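Local coordinates for transcriptional activator TenA-1 (Sulfolobus solfataricus P2, PDB 2QZC), which probably acts as a TenA-like thiaminase in thiamine breakdown or salvage, at residues A[9-14]-A[187-192]; A[17-22]-A[194-199]; A[60-65]-A[121-126]. All coordinates share one frame; numbering follows the deposited sequence.

Contact 1: A[9-14]-A[187-192]; sequences ENLING and DLLNIF
Leu11 sets its CB over one face of the Phe192 ring where helix 6-14 crosses helix 186-208. This CB lies over the ring centre, 3.6 Å from the Phe192 centroid and only 5° off the ring normal, a CH-pi contact. CD1 of Leu11 covers the CD2-CE2 side of the ring on the same face. CD2 of Leu11 turns to the backbone of helix 186-208, 3.9 Å from Leu189 CA. The Phe192 ring reaches Leu11 because its CG is anti to the backbone N (chi1 -171°), which carries CZ to 4.2 Å from Ile12 CG1. Leu189 meets the backbone of helix 6-14: its CD1 is 3.7 Å from Leu11 O and 4.0 Å from Gly14 CA. Gly14 has no side chain, so the leucine methyl can approach its backbone closely. Replacing Phe192 by an alanine would probably leave Leu11 CB without the ring face it rests on and open a gap beside Ile12. Val132 and Pro136 of helix 127-148 also touch Phe192. The segment axes cross at -68° with a closest approach of 9.7 Å. This is apolar helix-helix packing in an all-helical heme oxygenase-like fold, with the N-terminal helix laid across the C-terminal one.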
ATOM      1  N   GLU A   9      21.372  14.109   2.535  1.00 16.65           N
ATOM      2  CA  GLU A   9      22.501  14.850   3.126  1.00 18.30           C
ATOM      3  C   GLU A   9      22.159  16.337   3.369  1.00 15.24           C
ATOM      4  O   GLU A   9      22.475  16.926   4.397  1.00 17.41           O
ATOM      5  CB  GLU A   9      23.738  14.708   2.217  1.00 20.79           C
ATOM      6  CG  GLU A   9      25.010  15.325   2.744  1.00 27.26           C
ATOM      7  CD  GLU A   9      26.193  15.307   1.736  1.00 31.01           C
ATOM      8  OE1 GLU A   9      25.976  15.335   0.484  1.00 34.43           O
ATOM      9  OE2 GLU A   9      27.340  15.322   2.228  1.00 44.08           O
ATOM     10  N   ASN A  10      21.526  16.947   2.377  1.00 16.28           N
ATOM     11  CA  ASN A  10      21.160  18.349   2.471  1.00 17.87           C
ATOM     12  C   ASN A  10      20.095  18.585   3.534  1.00 17.69           C
ATOM     13  O   ASN A  10      20.124  19.606   4.211  1.00 18.34           O
ATOM     14  CB  ASN A  10      20.682  18.860   1.113  1.00 16.55           C
ATOM     15  CG  ASN A  10      21.766  18.805   0.039  1.00 19.37           C
ATOM     16  OD1 ASN A  10      22.953  18.797   0.347  1.00 22.26           O
ATOM     17  ND2 ASN A  10      21.345  18.796  -1.208  1.00 21.65           N
ATOM     18  N   LEU A  11      19.140  17.658   3.639  1.00 16.13           N
ATOM     19  CA  LEU A  11      18.092  17.756   4.656  1.00 15.45           C
ATOM     20  C   LEU A  11      18.736  17.605   6.032  1.00 15.77           C
ATOM     21  O   LEU A  11      18.457  18.416   6.913  1.00 16.84           O
ATOM     22  CB  LEU A  11      16.997  16.716   4.432  1.00 15.32           C
ATOM     23  CG  LEU A  11      16.071  17.003   3.243  1.00 15.94           C
ATOM     24  CD1 LEU A  11      15.329  15.748   2.750  1.00 15.08           C
ATOM     25  CD2 LEU A  11      15.073  18.122   3.559  1.00 15.61           C
ATOM     26  N   ILE A  12      19.584  16.595   6.224  1.00 16.03           N
ATOM     27  CA  ILE A  12      20.277  16.411   7.496  1.00 16.57           C
ATOM     28  C   ILE A  12      21.107  17.658   7.859  1.00 18.02           C
ATOM     29  O   ILE A  12      21.034  18.158   8.983  1.00 19.57           O
ATOM     30  CB  ILE A  12      21.121  15.125   7.508  1.00 17.58           C
ATOM     31  CG1 ILE A  12      20.201  13.892   7.492  1.00 18.22           C
ATOM     32  CG2 ILE A  12      22.049  15.107   8.709  1.00 17.39           C
ATOM     33  CD1 ILE A  12      20.941  12.565   7.243  1.00 17.53           C
ATOM     34  N   ASN A  13      21.899  18.174   6.910  1.00 19.48           N
ATOM     35  CA  ASN A  13      22.707  19.360   7.221  0.50 18.72           C
ATOM     36  C   ASN A  13      21.810  20.557   7.571  1.00 20.01           C
ATOM     37  O   ASN A  13      22.143  21.354   8.459  1.00 21.17           O
ATOM     38  CB  ASN A  13      23.730  19.648   6.097  0.50 18.31           C
ATOM     39  CG  ASN A  13      24.830  18.581   6.013  0.50 18.75           C
ATOM     40  OD1 ASN A  13      25.162  17.941   7.007  0.50 18.82           O
ATOM     41  ND2 ASN A  13      25.407  18.408   4.826  0.50 17.25           N
ATOM     42  N   GLY A  14      20.653  20.652   6.929  1.00 17.95           N
ATOM     43  CA  GLY A  14      19.707  21.707   7.202  1.00 17.83           C
ATOM     44  C   GLY A  14      19.052  21.738   8.567  1.00 18.73           C
ATOM     45  O   GLY A  14      18.529  22.796   8.983  1.00 20.04           O
ATOM     46  N   ASP A 187      10.381  24.993   2.489  1.00 16.88           N
ATOM     47  CA  ASP A 187       9.134  24.480   3.095  1.00 17.59           C
ATOM     48  C   ASP A 187       9.269  23.006   3.365  1.00 17.34           C
ATOM     49  O   ASP A 187       8.839  22.539   4.423  1.00 17.21           O
ATOM     50  CB  ASP A 187       7.912  24.741   2.220  1.00 19.45           C
ATOM     51  CG  ASP A 187       7.457  26.204   2.234  1.00 25.33           C
ATOM     52  OD1 ASP A 187       7.835  26.993   3.144  1.00 26.14           O
ATOM     53  OD2 ASP A 187       6.666  26.529   1.317  1.00 34.08           O
ATOM     54  N   LEU A 188       9.880  22.244   2.463  1.00 16.77           N
ATOM     55  CA  LEU A 188      10.080  20.822   2.686  1.00 15.05           C
ATOM     56  C   LEU A 188      11.095  20.572   3.775  1.00 16.58           C
ATOM     57  O   LEU A 188      10.910  19.707   4.638  1.00 15.93           O
ATOM     58  CB  LEU A 188      10.466  20.080   1.403  1.00 16.66           C
ATOM     59  CG  LEU A 188       9.368  19.983   0.352  1.00 16.84           C
ATOM     60  CD1 LEU A 188       9.891  19.512  -1.031  1.00 18.55           C
ATOM     61  CD2 LEU A 188       8.290  18.993   0.771  1.00 20.87           C
ATOM     62  N   LEU A 189      12.169  21.355   3.817  1.00 15.16           N
ATOM     63  CA  LEU A 189      13.124  21.246   4.902  1.00 14.65           C
ATOM     64  C   LEU A 189      12.439  21.477   6.258  1.00 15.72           C
ATOM     65  O   LEU A 189      12.750  20.787   7.243  1.00 15.79           O
ATOM     66  CB  LEU A 189      14.289  22.238   4.711  1.00 16.78           C
ATOM     67  CG  LEU A 189      15.290  22.366   5.850  1.00 15.89           C
ATOM     68  CD1 LEU A 189      15.939  21.021   6.199  1.00 18.37           C
ATOM     69  CD2 LEU A 189      16.344  23.450   5.470  1.00 18.80           C
ATOM     70  N   ASN A 190      11.517  22.431   6.317  1.00 16.37           N
ATOM     71  CA  ASN A 190      10.806  22.732   7.562  1.00 15.22           C
ATOM     72  C   ASN A 190       9.933  21.572   8.038  1.00 14.09           C
ATOM     73  O   ASN A 190       9.848  21.334   9.249  1.00 16.01           O
ATOM     74  CB  ASN A 190      10.034  24.035   7.429  1.00 15.39           C
ATOM     75  CG  ASN A 190      10.960  25.253   7.466  1.00 19.16           C
ATOM     76  OD1 ASN A 190      12.085  25.172   7.965  1.00 22.30           O
ATOM     77  ND2 ASN A 190      10.454  26.389   6.979  1.00 20.84           N
ATOM     78  N   ILE A 191       9.384  20.811   7.095  1.00 14.68           N
ATOM     79  CA  ILE A 191       8.620  19.586   7.427  1.00 14.54           C
ATOM     80  C   ILE A 191       9.576  18.550   8.043  1.00 14.62           C
ATOM     81  O   ILE A 191       9.272  17.911   9.068  1.00 15.19           O
ATOM     82  CB  ILE A 191       7.899  19.019   6.186  1.00 13.81           C
ATOM     83  CG1 ILE A 191       6.792  19.969   5.751  1.00 14.69           C
ATOM     84  CG2 ILE A 191       7.278  17.623   6.464  1.00 15.50           C
ATOM     85  CD1 ILE A 191       6.205  19.674   4.351  1.00 16.19           C
ATOM     86  N   PHE A 192      10.729  18.332   7.392  1.00 14.29           N
ATOM     87  CA  PHE A 192      11.761  17.410   7.847  1.00 13.74           C
ATOM     88  C   PHE A 192      12.209  17.803   9.258  1.00 13.53           C
ATOM     89  O   PHE A 192      12.346  16.946  10.157  1.00 14.40           O
ATOM     90  CB  PHE A 192      12.937  17.449   6.861  1.00 14.78           C
ATOM     91  CG  PHE A 192      13.997  16.407   7.057  1.00 14.39           C
ATOM     92  CD1 PHE A 192      15.095  16.665   7.879  1.00 13.44           C
ATOM     93  CD2 PHE A 192      13.970  15.193   6.352  1.00 15.03           C
ATOM     94  CE1 PHE A 192      16.108  15.725   8.032  1.00 15.22           C
ATOM     95  CE2 PHE A 192      14.989  14.268   6.480  1.00 16.05           C
ATOM     96  CZ  PHE A 192      16.060  14.542   7.338  1.00 15.07           C
TER

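Contact 2: A[17-22]-A[194-199]; sequences ELWNKY and NSVRFE. With IMD (imidazole), chain C.
Tyr22 and Glu199 lie side by side and point the same way. Glu199 CB sits over one face of the Tyr22 ring, 3.7 Å from its centroid and 22° off the normal, a CH-pi contact. Further along, Glu199 CG is 3.6 Å from Tyr22 CZ. The ring and carboxylate planes are 29° apart. Val196 lies about one turn earlier on the same helix. Its two methyls divide the work: CG1 lies 3.8 Å from Leu18 CB and also touches Tyr22 CB, while CG2 comes to the edge of the Trp19 ring, 4.0 Å from CZ3. Leu18 lays CD1 over the centre of the Arg197 guanidinium face, 4.0 Å from CZ. The Arg197 chain runs extended from CG to NE, which carries the guanidinium out to Leu18, where one face meets the leucine methyl.

In the second shell, Trp19 CZ3 lies in the plane of the Tyr22 ring, at its edge. Tyr22 OH is hydrogen-bonded to Pro136 O, which fixes the far end of the ring. The Glu199 chain is bent at its second torsion, which folds its carboxylate past the ring. There OE2 accepts a nearly straight bond from imidazole N1 (2.8 Å, 163°) and is also hydrogen-bonded to Tyr115 OH. The imidazole, probably from the crystallisation liquor, is also held by Asp48. These acidic and tyrosine groups are consistent with the active-site pocket of TenA enzymes, so Tyr22 probably helps to position Glu199 there.

Helix 18-23 runs roughly along helix 186-208 here. Cys137 and Tyr141 of helix 127-148 touch Glu199, and Tyr115 of helix 110-125 stands beyond it.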
ATOM      1  N   GLU A  17      22.131  21.200  14.625  1.00 19.55           N
ATOM      2  CA  GLU A  17      22.353  20.425  15.842  1.00 19.45           C
ATOM      3  C   GLU A  17      21.229  19.449  16.212  1.00 18.01           C
ATOM      4  O   GLU A  17      21.445  18.564  17.051  1.00 20.07           O
ATOM      5  CB  GLU A  17      22.651  21.349  17.026  1.00 23.17           C
ATOM      6  CG  GLU A  17      23.963  22.126  16.867  1.00 30.80           C
ATOM      7  N   LEU A  18      20.049  19.587  15.604  1.00 17.87           N
ATOM      8  CA  LEU A  18      18.956  18.675  15.933  1.00 18.00           C
ATOM      9  C   LEU A  18      19.242  17.247  15.529  1.00 18.05           C
ATOM     10  O   LEU A  18      18.723  16.333  16.156  1.00 17.51           O
ATOM     11  CB  LEU A  18      17.642  19.122  15.252  1.00 18.08           C
ATOM     12  CG  LEU A  18      17.018  20.428  15.698  1.00 19.79           C
ATOM     13  CD1 LEU A  18      15.837  20.840  14.781  1.00 19.31           C
ATOM     14  CD2 LEU A  18      16.563  20.327  17.160  1.00 20.64           C
ATOM     15  N   TRP A  19      20.020  17.028  14.467  1.00 16.76           N
ATOM     16  CA  TRP A  19      20.270  15.681  13.998  1.00 16.87           C
ATOM     17  C   TRP A  19      20.922  14.816  15.056  1.00 16.77           C
ATOM     18  O   TRP A  19      20.441  13.721  15.343  1.00 17.51           O
ATOM     19  CB  TRP A  19      21.034  15.636  12.680  1.00 17.49           C
ATOM     20  CG  TRP A  19      21.027  14.249  12.088  1.00 17.00           C
ATOM     21  CD1 TRP A  19      22.086  13.391  12.012  1.00 17.26           C
ATOM     22  CD2 TRP A  19      19.907  13.556  11.507  1.00 16.60           C
ATOM     23  NE1 TRP A  19      21.704  12.212  11.417  1.00 17.79           N
ATOM     24  CE2 TRP A  19      20.381  12.290  11.064  1.00 16.33           C
ATOM     25  CE3 TRP A  19      18.561  13.884  11.274  1.00 16.06           C
ATOM     26  CZ2 TRP A  19      19.526  11.345  10.446  1.00 16.67           C
ATOM     27  CZ3 TRP A  19      17.742  12.956  10.648  1.00 15.51           C
ATOM     28  CH2 TRP A  19      18.202  11.723  10.246  1.00 16.00           C
ATOM     29  N   ASN A  20      21.994  15.299  15.662  1.00 18.45           N
ATOM     30  CA  ASN A  20      22.641  14.508  16.718  1.00 18.26           C
ATOM     31  C   ASN A  20      21.802  14.434  17.990  1.00 18.17           C
ATOM     32  O   ASN A  20      21.900  13.439  18.714  1.00 18.08           O
ATOM     33  CB  ASN A  20      24.083  14.971  16.988  1.00 20.00           C
ATOM     34  CG  ASN A  20      25.047  14.520  15.888  1.00 25.33           C
ATOM     35  OD1 ASN A  20      24.789  13.552  15.158  1.00 27.20           O
ATOM     36  ND2 ASN A  20      26.152  15.231  15.760  1.00 32.20           N
ATOM     37  N   LYS A  21      20.971  15.445  18.258  1.00 17.49           N
ATOM     38  CA  LYS A  21      20.041  15.356  19.402  1.00 16.43           C
ATOM     39  C   LYS A  21      19.081  14.176  19.240  1.00 16.47           C
ATOM     40  O   LYS A  21      18.600  13.616  20.221  1.00 17.99           O
ATOM     41  CB  LYS A  21      19.273  16.649  19.627  1.00 16.70           C
ATOM     42  CG  LYS A  21      20.150  17.767  20.199  1.00 19.63           C
ATOM     43  CD  LYS A  21      19.403  19.048  20.407  1.00 24.13           C
ATOM     44  CE  LYS A  21      20.323  20.111  21.006  1.00 33.71           C
ATOM     45  NZ  LYS A  21      19.519  21.317  21.340  1.00 47.42           N
ATOM     46  N   TYR A  22      18.786  13.828  17.978  1.00 15.78           N
ATOM     47  CA  TYR A  22      17.952  12.678  17.624  1.00 15.31           C
ATOM     48  C   TYR A  22      18.747  11.366  17.640  1.00 16.23           C
ATOM     49  O   TYR A  22      18.444  10.457  18.422  1.00 16.60           O
ATOM     50  CB  TYR A  22      17.300  12.947  16.242  1.00 15.95           C
ATOM     51  CG  TYR A  22      16.679  11.775  15.501  1.00 14.22           C
ATOM     52  CD1 TYR A  22      16.070  10.724  16.166  1.00 15.27           C
ATOM     53  CD2 TYR A  22      16.639  11.767  14.099  1.00 15.44           C
ATOM     54  CE1 TYR A  22      15.509   9.662  15.473  1.00 15.68           C
ATOM     55  CE2 TYR A  22      16.047  10.719  13.394  1.00 15.05           C
ATOM     56  CZ  TYR A  22      15.447   9.696  14.103  1.00 15.26           C
ATOM     57  OH  TYR A  22      14.859   8.644  13.429  1.00 15.89           O
ATOM     58  N   ASN A 194      10.524  19.437  11.545  1.00 13.57           N
ATOM     59  CA  ASN A 194       9.441  19.084  12.485  1.00 14.99           C
ATOM     60  C   ASN A 194       9.472  17.599  12.830  1.00 13.39           C
ATOM     61  O   ASN A 194       9.342  17.233  14.016  1.00 12.98           O
ATOM     62  CB  ASN A 194       8.045  19.520  12.031  1.00 14.38           C
ATOM     63  CG  ASN A 194       7.746  20.967  12.352  1.00 16.72           C
ATOM     64  OD1 ASN A 194       8.521  21.623  13.087  1.00 17.81           O
ATOM     65  ND2 ASN A 194       6.624  21.486  11.826  1.00 17.48           N
ATOM     66  N   SER A 195       9.665  16.730  11.828  1.00 13.60           N
ATOM     67  CA  SER A 195       9.788  15.300  12.116  1.00 13.30           C
ATOM     68  C   SER A 195      10.950  14.972  13.044  1.00 13.24           C
ATOM     69  O   SER A 195      10.812  14.149  13.971  1.00 14.70           O
ATOM     70  CB  SER A 195       9.846  14.486  10.842  1.00 14.31           C
ATOM     71  OG  SER A 195       8.593  14.501  10.174  1.00 14.80           O
ATOM     72  N   VAL A 196      12.097  15.638  12.825  1.00 13.69           N
ATOM     73  CA  VAL A 196      13.244  15.434  13.715  1.00 12.95           C
ATOM     74  C   VAL A 196      12.910  15.920  15.143  1.00 14.27           C
ATOM     75  O   VAL A 196      13.232  15.245  16.129  1.00 14.37           O
ATOM     76  CB  VAL A 196      14.536  16.106  13.167  1.00 14.24           C
ATOM     77  CG1 VAL A 196      15.686  15.979  14.195  1.00 15.69           C
ATOM     78  CG2 VAL A 196      14.916  15.493  11.818  1.00 16.04           C
ATOM     79  N   ARG A 197      12.232  17.058  15.270  1.00 13.49           N
ATOM     80  CA  ARG A 197      11.805  17.520  16.602  1.00 13.67           C
ATOM     81  C   ARG A 197      10.887  16.483  17.259  1.00 13.91           C
ATOM     82  O   ARG A 197      10.998  16.219  18.457  1.00 14.72           O
ATOM     83  CB  ARG A 197      11.092  18.846  16.560  1.00 15.48           C
ATOM     84  CG  ARG A 197      11.989  20.029  16.145  1.00 17.04           C
ATOM     85  CD  ARG A 197      11.206  21.344  16.256  1.00 17.28           C
ATOM     86  NE  ARG A 197      12.008  22.476  15.745  1.00 19.27           N
ATOM     87  CZ  ARG A 197      12.949  23.110  16.417  1.00 24.59           C
ATOM     88  NH1 ARG A 197      13.316  22.759  17.630  1.00 23.99           N
ATOM     89  NH2 ARG A 197      13.557  24.131  15.805  1.00 26.79           N
ATOM     90  N   PHE A 198       9.990  15.870  16.482  1.00 12.90           N
ATOM     91  CA  PHE A 198       9.103  14.872  17.056  1.00 14.59           C
ATOM     92  C   PHE A 198       9.872  13.618  17.488  1.00 15.21           C
ATOM     93  O   PHE A 198       9.496  12.977  18.478  1.00 15.68           O
ATOM     94  CB  PHE A 198       7.972  14.493  16.090  1.00 14.69           C
ATOM     95  CG  PHE A 198       6.935  15.549  15.902  1.00 15.97           C
ATOM     96  CD1 PHE A 198       6.207  15.973  17.000  1.00 22.84           C
ATOM     97  CD2 PHE A 198       6.519  15.964  14.647  1.00 12.80           C
ATOM     98  CE1 PHE A 198       5.183  16.928  16.864  1.00 23.91           C
ATOM     99  CE2 PHE A 198       5.559  16.907  14.489  1.00 16.04           C
ATOM    100  CZ  PHE A 198       4.861  17.398  15.582  1.00 20.87           C
ATOM    101  N   GLU A 199      10.894  13.219  16.742  1.00 14.59           N
ATOM    102  CA  GLU A 199      11.721  12.062  17.133  1.00 13.10           C
ATOM    103  C   GLU A 199      12.411  12.310  18.460  1.00 14.52           C
ATOM    104  O   GLU A 199      12.411  11.462  19.370  1.00 16.05           O
ATOM    105  CB  GLU A 199      12.753  11.760  16.051  1.00 13.92           C
ATOM    106  CG  GLU A 199      12.179  11.137  14.805  1.00 15.49           C
ATOM    107  CD  GLU A 199      11.677   9.727  15.013  1.00 16.43           C
ATOM    108  OE1 GLU A 199      12.014   9.076  16.036  1.00 17.84           O
ATOM    109  OE2 GLU A 199      10.924   9.231  14.133  1.00 16.84           O
TER
HETATM  110  N1  IMD C 214       9.754   6.996  15.330  1.00 20.07           N
HETATM  111  C2  IMD C 214       9.801   5.696  15.145  1.00 21.19           C
HETATM  112  N3  IMD C 214       9.039   5.140  16.069  1.00 20.45           N
HETATM  113  C4  IMD C 214       8.480   6.100  16.810  1.00 20.89           C
HETATM  114  C5  IMD C 214       8.928   7.306  16.337  1.00 22.51           C

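Contact 3: A[60-65]-A[121-126]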
ATOM      1  N   LEU A  60       0.250   4.450   3.067  1.00 14.19           N
ATOM      2  CA  LEU A  60      -0.719   3.958   2.052  1.00 15.25           C
ATOM      3  C   LEU A  60      -1.461   5.116   1.360  1.00 15.93           C
ATOM      4  O   LEU A  60      -1.501   5.183   0.110  1.00 16.70           O
ATOM      5  CB  LEU A  60      -1.695   2.978   2.680  1.00 15.54           C
ATOM      6  CG  LEU A  60      -1.098   1.637   3.093  1.00 16.22           C
ATOM      7  CD1 LEU A  60      -2.050   0.870   4.063  1.00 16.78           C
ATOM      8  CD2 LEU A  60      -0.757   0.807   1.822  1.00 18.27           C
ATOM      9  N   ILE A  61      -1.961   6.095   2.133  1.00 14.80           N
ATOM     10  CA  ILE A  61      -2.630   7.291   1.585  1.00 16.46           C
ATOM     11  C   ILE A  61      -1.674   8.039   0.682  1.00 15.71           C
ATOM     12  O   ILE A  61      -2.024   8.429  -0.442  1.00 16.24           O
ATOM     13  CB  ILE A  61      -3.055   8.333   2.732  1.00 19.17           C
ATOM     14  CG1 ILE A  61      -4.075   7.763   3.688  1.00 25.33           C
ATOM     15  CG2 ILE A  61      -3.619   9.638   2.089  1.00 21.58           C
ATOM     16  CD1 ILE A  61      -4.219   8.554   4.992  1.00 23.89           C
ATOM     17  N   ALA A  62      -0.477   8.291   1.166  1.00 12.62           N
ATOM     18  CA  ALA A  62       0.496   9.111   0.423  1.00 14.83           C
ATOM     19  C   ALA A  62       0.939   8.429  -0.868  1.00 17.11           C
ATOM     20  O   ALA A  62       1.053   9.096  -1.925  1.00 15.72           O
ATOM     21  CB  ALA A  62       1.725   9.406   1.287  1.00 15.25           C
ATOM     22  N   SER A  63       1.176   7.129  -0.778  1.00 16.81           N
ATOM     23  CA  SER A  63       1.716   6.397  -1.923  0.50 15.53           C
ATOM     24  C   SER A  63       0.744   6.406  -3.108  1.00 17.29           C
ATOM     25  O   SER A  63       1.193   6.321  -4.265  1.00 18.45           O
ATOM     26  CB  SER A  63       2.152   4.979  -1.518  0.50 15.02           C
ATOM     27  OG  SER A  63       1.032   4.203  -1.160  0.50 14.58           O
ATOM     28  N   SER A  64      -0.550   6.549  -2.845  1.00 16.35           N
ATOM     29  CA  SER A  64      -1.547   6.671  -3.924  1.00 17.01           C
ATOM     30  C   SER A  64      -1.287   7.868  -4.834  1.00 18.85           C
ATOM     31  O   SER A  64      -1.846   7.936  -5.952  1.00 19.69           O
ATOM     32  CB  SER A  64      -2.953   6.806  -3.352  1.00 19.00           C
ATOM     33  OG  SER A  64      -3.188   8.090  -2.776  1.00 18.72           O
ATOM     34  N   LYS A  65      -0.472   8.834  -4.360  1.00 17.24           N
ATOM     35  CA  LYS A  65      -0.168  10.075  -5.063  0.50 17.65           C
ATOM     36  C   LYS A  65       1.232  10.131  -5.655  1.00 18.49           C
ATOM     37  O   LYS A  65       1.576  11.131  -6.272  1.00 20.53           O
ATOM     38  CB  LYS A  65      -0.301  11.266  -4.086  0.50 17.58           C
ATOM     39  CG  LYS A  65      -1.665  11.424  -3.416  0.50 21.41           C
ATOM     40  CD  LYS A  65      -1.622  12.544  -2.361  0.50 22.51           C
ATOM     41  CE  LYS A  65      -2.933  12.650  -1.574  0.50 26.63           C
ATOM     42  NZ  LYS A  65      -4.112  12.925  -2.432  0.50 23.42           N
ATOM     43  N   TYR A 121      -1.398  14.356   8.080  1.00 13.49           N
ATOM     44  CA  TYR A 121      -1.663  15.645   7.469  1.00 14.58           C
ATOM     45  C   TYR A 121      -0.984  15.727   6.108  1.00 14.48           C
ATOM     46  O   TYR A 121      -1.643  16.056   5.093  1.00 15.04           O
ATOM     47  CB  TYR A 121      -1.225  16.794   8.406  1.00 15.02           C
ATOM     48  CG  TYR A 121      -1.343  18.149   7.736  1.00 14.83           C
ATOM     49  CD1 TYR A 121      -2.568  18.737   7.590  1.00 16.59           C
ATOM     50  CD2 TYR A 121      -0.248  18.825   7.264  1.00 15.15           C
ATOM     51  CE1 TYR A 121      -2.720  19.971   6.941  1.00 17.36           C
ATOM     52  CE2 TYR A 121      -0.384  20.058   6.609  1.00 15.86           C
ATOM     53  CZ  TYR A 121      -1.622  20.630   6.472  1.00 17.01           C
ATOM     54  OH  TYR A 121      -1.756  21.851   5.830  1.00 16.81           O
ATOM     55  N   TYR A 122       0.295  15.430   6.066  1.00 14.30           N
ATOM     56  CA  TYR A 122       1.036  15.521   4.800  1.00 14.15           C
ATOM     57  C   TYR A 122       0.669  14.413   3.820  1.00 15.42           C
ATOM     58  O   TYR A 122       0.565  14.664   2.622  1.00 15.45           O
ATOM     59  CB  TYR A 122       2.561  15.633   5.053  1.00 14.48           C
ATOM     60  CG  TYR A 122       2.861  16.979   5.646  1.00 13.69           C
ATOM     61  CD1 TYR A 122       2.654  18.133   4.901  1.00 15.48           C
ATOM     62  CD2 TYR A 122       3.274  17.107   6.970  1.00 14.45           C
ATOM     63  CE1 TYR A 122       2.857  19.409   5.486  1.00 14.77           C
ATOM     64  CE2 TYR A 122       3.469  18.360   7.543  1.00 15.64           C
ATOM     65  CZ  TYR A 122       3.264  19.481   6.792  1.00 15.93           C
ATOM     66  OH  TYR A 122       3.418  20.746   7.353  1.00 18.49           O
ATOM     67  N   ALA A 123       0.360  13.230   4.338  1.00 13.92           N
ATOM     68  CA  ALA A 123      -0.101  12.124   3.444  1.00 13.72           C
ATOM     69  C   ALA A 123      -1.371  12.488   2.731  1.00 16.60           C
ATOM     70  O   ALA A 123      -1.543  12.158   1.536  1.00 17.89           O
ATOM     71  CB  ALA A 123      -0.317  10.877   4.215  1.00 14.51           C
ATOM     72  N   ASN A 124      -2.276  13.181   3.414  1.00 15.42           N
ATOM     73  CA  ASN A 124      -3.530  13.623   2.785  1.00 16.54           C
ATOM     74  C   ASN A 124      -3.380  14.749   1.770  1.00 19.52           C
ATOM     75  O   ASN A 124      -4.328  14.997   0.967  1.00 24.28           O
ATOM     76  CB  ASN A 124      -4.554  13.968   3.854  1.00 16.13           C
ATOM     77  CG  ASN A 124      -5.181  12.714   4.467  1.00 18.95           C
ATOM     78  OD1 ASN A 124      -5.835  11.988   3.771  1.00 23.78           O
ATOM     79  ND2 ASN A 124      -5.123  12.594   5.766  1.00 26.35           N
ATOM     80  N   LEU A 125      -2.216  15.383   1.752  1.00 16.58           N
ATOM     81  CA  LEU A 125      -1.920  16.459   0.806  1.00 17.73           C
ATOM     82  C   LEU A 125      -1.078  16.085  -0.400  1.00 18.37           C
ATOM     83  O   LEU A 125      -1.428  16.444  -1.514  1.00 19.40           O
ATOM     84  CB  LEU A 125      -1.222  17.623   1.517  1.00 20.92           C
ATOM     85  CG  LEU A 125      -2.021  18.369   2.587  1.00 25.47           C
ATOM     86  CD1 LEU A 125      -1.109  19.483   3.077  1.00 27.67           C
ATOM     87  CD2 LEU A 125      -3.341  18.890   2.054  1.00 30.30           C
ATOM     88  N   ASP A 126       0.039  15.419  -0.193  1.00 16.42           N
ATOM     89  CA  ASP A 126       1.039  15.277  -1.256  1.00 18.88           C
ATOM     90  C   ASP A 126       2.065  14.198  -0.975  1.00 18.09           C
ATOM     91  O   ASP A 126       2.551  14.115   0.155  1.00 17.97           O
ATOM     92  CB  ASP A 126       1.760  16.643  -1.241  1.00 22.75           C
ATOM     93  CG  ASP A 126       2.745  16.823  -2.307  1.00 30.35           C
ATOM     94  OD1 ASP A 126       2.352  17.016  -3.468  1.00 38.54           O
ATOM     95  OD2 ASP A 126       3.925  16.850  -1.984  1.00 26.71           O
TER
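The carboxamide of Asn124 meets Ile61 through its oxygen: OD1 is 3.6 Å from Ile61 CG2. The contact joins the ends of helices 38-63 and 110-125 in the heme oxygenase-like helical fold. On the same helix as Asn124, away from the interface, the Tyr121 ring sets an edge over the middle of one face of Tyr122, with CD2 of Tyr121 3.5 Å above the Tyr122 plane. Tyr122 CD2 in turn lies in the plane of Tyr121, at its edge. Both phenol hydroxyls are hydrogen-bonded to glycerol, probably from the crystallisation liquor.

Small residues let the two backbones come close. Ala62 CA and Ala123 CA are 4.3 Å apart, and Ala62 CB is 3.9 Å from Ala123 CB. Ile61 adds its CG2, which is anti to the backbone N and lies 3.3 Å from Ala123 O. Phe130 of helix 127-148 touches both alanines. Lys65, modelled in two conformers, in one of them lays its aliphatic chain over the end of helix 110-125, with CE 3.4 Å from Ala123 O. Asp126 caps the start of the next helix through Lys129 N. Ile61 and Ser64 also pack on the second subunit, on its Ser64 and Ile61 respectively. Ser64 OG donates to Ile61 O at 2.6 Å, tilted 19° from the carbonyl plane.

How the contacts relate
From the N terminus, helix 6-14 comes first, then helix 18-23. Each pairs with the C-terminal helix 186-208, so contacts 1 and 2 close long loops of about 170 residues. Their segments alternate along the chain, so the two loops cross. They join at Trp19, which touches both Ile12 and Phe192. Contact 3 (60-65 with 121-126) closes a shorter loop of 55 residues, nested inside both. It ties the end of helix 38-63 to the end of helix 110-125. It meets contact 1 where Ile191 packs on Tyr122. Contacts 2 and 3 do not touch; their centres are about 23 Å apart.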